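Side-chain contacts in nucleocapsid (Crimean-congo hemorrhagic fever virus, PDB 4AKL), which binds single- and double-stranded RNA, probably takes part in packaging the viral genome, and cuts double-stranded DNA without sequence specificity: residues G393-P396 with D402-L405; Q457-K462 with T477-I482. One frame throughout, in Å; residues are numbered along the deposited sequence.

Contact 1: G393-P396 with D402-L405; sequences GTIP and DAAL
A403 points its methyl at the corner formed by T394 and I395, and the CA atoms of I395 and A403 lie only 4.7 Å apart. A403 CB meets two groups at once: the carbonyl oxygen of T394, with T394 O to A403 CB at 3.5 Å, and the I395 side chain, with I395 CG1 to A403 CB at 3.8 Å. The I395 branch that does the touching is CG1, held beside its own backbone N and anti to the carbonyl carbon (chi1 -56°). One residue on, P396 lays its ring against D402 and the start of A403. The P396 and D402 side chains cross at about a right angle, P396 CG lying 3.8 Å from D402 CB, while P396 CD is 3.9 Å from A403 N. The contact belongs to the loop between helices 385-392 and 425-440, where the 3-10 turn that runs through 402-405, marked by the L405 N to D402 O bond, folds back on the chain leaving the first helix. No direct hydrogen bond joins the segments. Instead a water donates to T394 O and to A403 O, at 2.8 Å from each oxygen. Outside the pair, I395 packs on I77 and A81 of helix 77-83, while P396 and D402 both touch F332 of helix 324-336.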
loop_
_atom_site.group_PDB
_atom_site.type_symbol
_atom_site.label_atom_id
_atom_site.label_comp_id
_atom_site.label_asym_id
_atom_site.label_seq_id
_atom_site.Cartn_x
_atom_site.Cartn_y
_atom_site.Cartn_z
ATOM N N GLY A 393 -16.475 7.757 0.630
ATOM C CA GLY A 393 -16.953 9.021 1.150
ATOM C C GLY A 393 -16.928 10.272 0.319
ATOM O O GLY A 393 -17.359 11.286 0.807
ATOM N N THR A 394 -16.436 10.217 -0.919
ATOM C CA THR A 394 -16.470 11.396 -1.790
ATOM C C THR A 394 -17.818 11.502 -2.445
ATOM O O THR A 394 -18.224 12.592 -2.892
ATOM C CB THR A 394 -15.395 11.355 -2.855
ATOM O OG1 THR A 394 -15.683 10.311 -3.814
ATOM C CG2 THR A 394 -13.994 11.157 -2.228
ATOM N N ILE A 395 -18.509 10.374 -2.523
ATOM C CA ILE A 395 -19.892 10.289 -3.006
ATOM C C ILE A 395 -20.734 9.558 -1.942
ATOM O O ILE A 395 -20.444 8.413 -1.631
ATOM C CB ILE A 395 -19.976 9.470 -4.312
ATOM C CG1 ILE A 395 -19.059 10.020 -5.445
ATOM C CG2 ILE A 395 -21.350 9.444 -4.785
ATOM C CD1 ILE A 395 -18.951 9.092 -6.701
ATOM N N PRO A 396 -21.739 10.219 -1.356
ATOM C CA PRO A 396 -22.636 9.512 -0.426
ATOM C C PRO A 396 -23.631 8.681 -1.242
ATOM O O PRO A 396 -24.435 9.235 -2.020
ATOM C CB PRO A 396 -23.328 10.629 0.320
ATOM C CG PRO A 396 -23.422 11.738 -0.636
ATOM C CD PRO A 396 -22.211 11.593 -1.600
ATOM N N ASP A 402 -25.211 14.775 -4.156
ATOM C CA ASP A 402 -24.529 15.522 -3.120
ATOM C C ASP A 402 -23.004 15.486 -3.246
ATOM O O ASP A 402 -22.339 16.313 -2.604
ATOM C CB ASP A 402 -24.953 15.051 -1.704
ATOM C CG ASP A 402 -26.351 15.504 -1.331
ATOM O OD1 ASP A 402 -26.928 16.312 -2.085
ATOM O OD2 ASP A 402 -26.863 15.045 -0.279
ATOM N N ALA A 403 -22.427 14.563 -4.045
ATOM C CA ALA A 403 -20.959 14.633 -4.329
ATOM C C ALA A 403 -20.558 16.032 -4.825
ATOM O O ALA A 403 -19.460 16.494 -4.535
ATOM C CB ALA A 403 -20.522 13.574 -5.328
ATOM N N ALA A 404 -21.460 16.704 -5.552
ATOM C CA ALA A 404 -21.189 18.053 -6.046
ATOM C C ALA A 404 -20.901 19.061 -4.922
ATOM O O ALA A 404 -20.173 20.024 -5.140
ATOM C CB ALA A 404 -22.380 18.577 -7.024
ATOM N N LEU A 405 -21.442 18.848 -3.723
ATOM C CA LEU A 405 -21.135 19.730 -2.572
ATOM C C LEU A 405 -19.631 19.680 -2.203
ATOM O O LEU A 405 -19.071 20.603 -1.592
ATOM C CB LEU A 405 -21.980 19.353 -1.357
ATOM C CG LEU A 405 -23.514 19.437 -1.502
ATOM C CD1 LEU A 405 -24.206 18.767 -0.345
ATOM C CD2 LEU A 405 -23.986 20.913 -1.642
HETATM O O HOH W 1 -17.183 15.158 -3.564
#

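Contact 2: Q457-K462 with T477-I482; sequences QSLVGK and TSANII
L459 reaches from the last turn of helix 450-460 toward A479 and I481, and its CD2 methyl makes both contacts across the pair. G461, the first residue to leave helical angles (phi 113°), closes this helix in a Schellman motif, with K462 N bonded to Q457 O at 3.1 Å. The second segment starts in a 3-10 turn at T477 and S478; T477, whose bond to CB points away from 457-462, packs on L170 and I174 of helix 163-181. At A479 the chain comes nearest, its CA lying 7.3 Å from that of L459, and the methyl points at the leucine: L459 CD2 to A479 CB is 4.0 Å. N480 then joins the strand, its backbone hydrogen-bonded to A154 and Y156. From I481, CG1 and then CD1 extend toward the leucine, chi1 -48° and chi2 -55° together bringing I481 CD1 to 4.4 Å from L459 CD2. The contact is apolar throughout, with no hydrogen bond between the segments. I482 closes the chain, its backbone bonded to Y156 and V158. Strand 480-481 thus pairs in parallel with strand 155-156, L459 and I481 both touch Y156, and I481 also packs on V166 and L170, so its side chain touches both helix 163-181 and the end of helix 450-460, next to the two-strand pairing.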
loop_
_atom_site.group_PDB
_atom_site.type_symbol
_atom_site.label_atom_id
_atom_site.label_comp_id
_atom_site.label_asym_id
_atom_site.label_seq_id
_atom_site.Cartn_x
_atom_site.Cartn_y
_atom_site.Cartn_z
ATOM N N GLN A 457 4.082 8.164 -3.643
ATOM C CA GLN A 457 3.098 7.540 -4.495
ATOM C C GLN A 457 2.990 8.153 -5.864
ATOM O O GLN A 457 2.787 7.433 -6.794
ATOM C CB GLN A 457 1.745 7.553 -3.809
ATOM C CG GLN A 457 1.779 6.508 -2.695
ATOM C CD GLN A 457 0.628 6.569 -1.849
ATOM O OE1 GLN A 457 -0.509 6.710 -2.315
ATOM N NE2 GLN A 457 0.868 6.465 -0.573
ATOM N N SER A 458 3.095 9.480 -5.968
ATOM C CA SER A 458 3.138 10.116 -7.265
ATOM C C SER A 458 4.406 9.717 -7.981
ATOM O O SER A 458 4.380 9.517 -9.171
ATOM C CB SER A 458 3.095 11.643 -7.149
ATOM O OG SER A 458 2.895 12.217 -8.407
ATOM N N LEU A 459 5.508 9.596 -7.259
ATOM C CA LEU A 459 6.810 9.224 -7.859
ATOM C C LEU A 459 6.888 7.746 -8.333
ATOM O O LEU A 459 7.655 7.441 -9.269
ATOM C CB LEU A 459 7.981 9.534 -6.911
ATOM C CG LEU A 459 8.334 11.001 -6.603
ATOM C CD1 LEU A 459 9.476 11.001 -5.639
ATOM C CD2 LEU A 459 8.692 11.839 -7.874
ATOM N N VAL A 460 6.119 6.845 -7.699
ATOM C CA VAL A 460 6.077 5.476 -8.154
ATOM C C VAL A 460 5.225 5.378 -9.445
ATOM O O VAL A 460 5.360 4.418 -10.178
ATOM C CB VAL A 460 5.590 4.472 -7.091
ATOM C CG1 VAL A 460 6.420 4.619 -5.752
ATOM C CG2 VAL A 460 4.146 4.634 -6.852
ATOM N N GLY A 461 4.388 6.384 -9.704
ATOM C CA GLY A 461 3.605 6.488 -10.913
ATOM C C GLY A 461 2.115 6.357 -10.722
ATOM O O GLY A 461 1.393 6.240 -11.724
ATOM N N LYS A 462 1.633 6.377 -9.474
ATOM C CA LYS A 462 0.209 6.263 -9.232
ATOM C C LYS A 462 -0.459 7.520 -9.719
ATOM O O LYS A 462 -0.016 8.614 -9.404
ATOM C CB LYS A 462 -0.137 6.023 -7.736
ATOM C CG LYS A 462 0.327 4.654 -7.209
ATOM C CD LYS A 462 0.185 4.446 -5.672
ATOM C CE LYS A 462 -1.293 4.378 -5.233
ATOM N NZ LYS A 462 -1.576 3.857 -3.827
ATOM N N THR A 477 12.410 7.415 -4.585
ATOM C CA THR A 477 13.210 8.524 -4.061
ATOM C C THR A 477 14.516 8.860 -4.809
ATOM O O THR A 477 15.227 9.795 -4.413
ATOM C CB THR A 477 13.511 8.287 -2.564
ATOM O OG1 THR A 477 13.650 9.553 -1.897
ATOM C CG2 THR A 477 14.762 7.433 -2.361
ATOM N N SER A 478 14.822 8.094 -5.866
ATOM C CA SER A 478 15.948 8.343 -6.750
ATOM C C SER A 478 15.573 9.258 -7.907
ATOM O O SER A 478 16.426 9.638 -8.670
ATOM C CB SER A 478 16.479 7.015 -7.328
ATOM O OG SER A 478 17.000 6.197 -6.296
ATOM N N ALA A 479 14.296 9.610 -8.035
ATOM C CA ALA A 479 13.848 10.418 -9.159
ATOM C C ALA A 479 14.616 11.725 -9.308
ATOM O O ALA A 479 14.949 12.382 -8.322
ATOM C CB ALA A 479 12.384 10.719 -9.043
ATOM N N ASN A 480 14.896 12.065 -10.565
ATOM C CA ASN A 480 15.435 13.361 -10.928
ATOM C C ASN A 480 14.300 14.383 -11.057
ATOM O O ASN A 480 13.470 14.314 -11.964
ATOM C CB ASN A 480 16.254 13.288 -12.244
ATOM C CG ASN A 480 17.546 12.489 -12.088
ATOM O OD1 ASN A 480 18.097 12.380 -10.984
ATOM N ND2 ASN A 480 18.035 11.932 -13.190
ATOM N N ILE A 481 14.275 15.335 -10.144
ATOM C CA ILE A 481 13.278 16.387 -10.173
ATOM C C ILE A 481 13.800 17.474 -11.127
ATOM O O ILE A 481 14.908 17.989 -10.926
ATOM C CB ILE A 481 13.036 16.994 -8.789
ATOM C CG1 ILE A 481 12.828 15.914 -7.732
ATOM C CG2 ILE A 481 11.853 17.915 -8.836
ATOM C CD1 ILE A 481 11.745 14.952 -8.052
ATOM N N ILE A 482 13.010 17.801 -12.157
ATOM C CA ILE A 482 13.359 18.856 -13.121
ATOM C C ILE A 482 12.156 19.733 -13.505
ATOM O O ILE A 482 12.278 20.692 -14.259
ATOM C CB ILE A 482 14.043 18.274 -14.384
ATOM C CG1 ILE A 482 13.227 17.160 -15.029
ATOM C CG2 ILE A 482 15.432 17.747 -14.021
ATOM C CD1 ILE A 482 13.677 16.862 -16.468
ATOM O OXT ILE A 482 11.023 19.535 -13.059
#

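Overall arrangement
Followed from the N terminus, the chain completes contact 1 before contact 2 opens, so the two stand in series and neither nest nor cross. Contact 1 closes a short loop, with five residues between its segments, in the connection from helix 385-392 to helix 425-440, and it sets that connection against helices 77-83 and 324-336. Contact 2 closes a longer loop of 14 residues without helix or strand, bringing the C-terminal strand back to the end of helix 450-460 and, with it, to strand 155-156 and helix 163-181. The centres of contact 1 and contact 2 lie about 30 Å apart. The nearest atoms of contact 1 and contact 2 remain about 14 Å apart.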